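N-acetylmuramoyl-L-alanine amidase (Clostridium intestinale URNW, PDB 6SRT) is a zinc-binding endolysin that probably cleaves the amide bond between N-acetylmuramic acid and L-alanine in bacterial cell-wall peptidoglycan. Local coordinates at residues H74-K79 and G105-G110. Sequence-based numbering, arbitrary orientation.
Sequences HFYIRK and GIASEG
F75, Y76 and I77 pair in parallel with I106, A107 and S108, their strand axes 4.7 Å apart at closest approach and 20° from parallel, as inner neighbours in the mixed central sheet of the Amidase_2 (PGRP-like) fold. Backbone bonds run F75 N to G105 O, A107 N to F75 O, I77 N to A107 O and E109 N to I77 O. Where the pairing begins, the H74 side chain joins the backbone pattern: its ND1 accepts from G105 N (3.0 Å), while NE2 bonds A91 O. F75, I77, I106 and S108 share the face turned to helix 119-136, which F75, I77 and S108 touch; I77 CD1 meets I106 CG2 at 3.9 Å. On the other face, A107 lies beside the zinc ligand H47. The Y76 ring, with CG anti to the backbone N (chi1 171°), leans along this face until OH comes 3.4 Å from E109 CG; that hydroxyl is bonded to M54 O.

Past the strand ends, E109 extends across to R78 and K79, its chain straight beyond CG. R78 forms a side-on salt bridge with its carboxylate, NE bonding OE1 and NH2 bonding OE2, though the two planes are turned 52° apart. OE1 also accepts K79 N (3.0 Å), from the opposite face to R78 NE. The lysine chain then bends at its last torsion, bringing NZ to E109 O at 3.0 Å, above the carbonyl plane.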
# COMPACT_ATOMS: atom_id res chain seq x y z
N HIS A 74 4.47 -1.87 0.22
CA HIS A 74 4.80 -2.30 1.59
C HIS A 74 3.71 -3.19 2.19
O HIS A 74 4.03 -4.05 3.03
CB HIS A 74 5.04 -1.09 2.46
CG HIS A 74 6.23 -0.31 1.99
ND1 HIS A 74 6.08 0.72 1.09
CD2 HIS A 74 7.55 -0.46 2.30
CE1 HIS A 74 7.32 1.17 0.83
NE2 HIS A 74 8.23 0.48 1.56
N PHE A 75 2.47 -3.01 1.75
CA PHE A 75 1.33 -3.79 2.27
C PHE A 75 0.34 -3.97 1.10
O PHE A 75 0.13 -3.08 0.28
CB PHE A 75 0.61 -3.04 3.39
CG PHE A 75 1.52 -2.78 4.56
CD1 PHE A 75 1.75 -3.74 5.51
CD2 PHE A 75 2.19 -1.53 4.65
CE1 PHE A 75 2.62 -3.49 6.56
CE2 PHE A 75 3.09 -1.29 5.66
CZ PHE A 75 3.29 -2.28 6.61
N TYR A 76 -0.36 -5.11 1.17
CA TYR A 76 -1.41 -5.51 0.20
C TYR A 76 -2.61 -6.04 0.98
O TYR A 76 -2.44 -7.00 1.75
CB TYR A 76 -0.83 -6.57 -0.75
CG TYR A 76 -1.84 -7.20 -1.66
CD1 TYR A 76 -2.77 -6.45 -2.35
CD2 TYR A 76 -1.85 -8.58 -1.89
CE1 TYR A 76 -3.71 -7.05 -3.18
CE2 TYR A 76 -2.74 -9.20 -2.73
CZ TYR A 76 -3.64 -8.42 -3.43
OH TYR A 76 -4.57 -8.96 -4.28
N ILE A 77 -3.74 -5.41 0.79
CA ILE A 77 -4.96 -5.70 1.54
C ILE A 77 -5.90 -6.40 0.59
O ILE A 77 -6.47 -5.76 -0.36
CB ILE A 77 -5.58 -4.44 2.17
CG1 ILE A 77 -4.53 -3.68 2.97
CG2 ILE A 77 -6.75 -4.87 3.00
CD1 ILE A 77 -5.05 -2.46 3.61
N ARG A 78 -6.21 -7.66 0.83
CA ARG A 78 -7.14 -8.45 -0.00
C ARG A 78 -8.58 -8.15 0.40
O ARG A 78 -8.87 -7.49 1.41
CB ARG A 78 -6.74 -9.92 0.06
CG ARG A 78 -5.43 -10.17 -0.67
CD ARG A 78 -5.30 -11.60 -1.15
NE ARG A 78 -6.23 -11.84 -2.22
CZ ARG A 78 -6.27 -12.94 -2.96
NH1 ARG A 78 -5.54 -13.99 -2.64
NH2 ARG A 78 -7.17 -13.02 -3.92
N LYS A 79 -9.50 -8.63 -0.43
CA LYS A 79 -10.93 -8.32 -0.27
C LYS A 79 -11.46 -8.75 1.09
O LYS A 79 -12.36 -8.04 1.60
CB LYS A 79 -11.74 -8.93 -1.42
CG LYS A 79 -11.62 -8.08 -2.72
CD LYS A 79 -12.60 -8.42 -3.68
CE LYS A 79 -12.58 -7.78 -5.02
NZ LYS A 79 -12.18 -6.39 -5.17
N GLY A 105 3.71 2.42 0.45
CA GLY A 105 2.71 2.08 -0.58
C GLY A 105 1.79 1.00 -0.07
O GLY A 105 2.22 -0.10 0.34
N ILE A 106 0.47 1.28 -0.03
CA ILE A 106 -0.58 0.35 0.43
C ILE A 106 -1.49 0.08 -0.73
O ILE A 106 -2.16 1.00 -1.20
CB ILE A 106 -1.37 0.92 1.60
CG1 ILE A 106 -0.47 1.29 2.81
CG2 ILE A 106 -2.46 -0.07 2.01
CD1 ILE A 106 -1.18 1.99 3.91
N ALA A 107 -1.51 -1.16 -1.20
CA ALA A 107 -2.38 -1.58 -2.28
C ALA A 107 -3.57 -2.32 -1.73
O ALA A 107 -3.42 -3.14 -0.82
CB ALA A 107 -1.65 -2.46 -3.25
N SER A 108 -4.71 -2.13 -2.35
CA SER A 108 -5.98 -2.83 -2.10
C SER A 108 -6.37 -3.59 -3.32
O SER A 108 -6.35 -3.06 -4.44
CB SER A 108 -7.05 -1.86 -1.67
OG SER A 108 -6.76 -1.21 -0.43
N GLU A 109 -6.77 -4.84 -3.13
CA GLU A 109 -7.20 -5.72 -4.21
C GLU A 109 -8.49 -5.23 -4.84
O GLU A 109 -9.55 -5.23 -4.16
CB GLU A 109 -7.45 -7.11 -3.65
CG GLU A 109 -7.87 -8.17 -4.66
CD GLU A 109 -8.17 -9.53 -4.10
OE1 GLU A 109 -8.18 -9.71 -2.87
OE2 GLU A 109 -8.27 -10.45 -4.91
N GLY A 110 -8.47 -4.89 -6.13
CA GLY A 110 -9.67 -4.43 -6.84
C GLY A 110 -9.34 -3.43 -7.89
O GLY A 110 -8.22 -2.93 -8.00
O HOH W 1 -9.98 -11.73 -2.99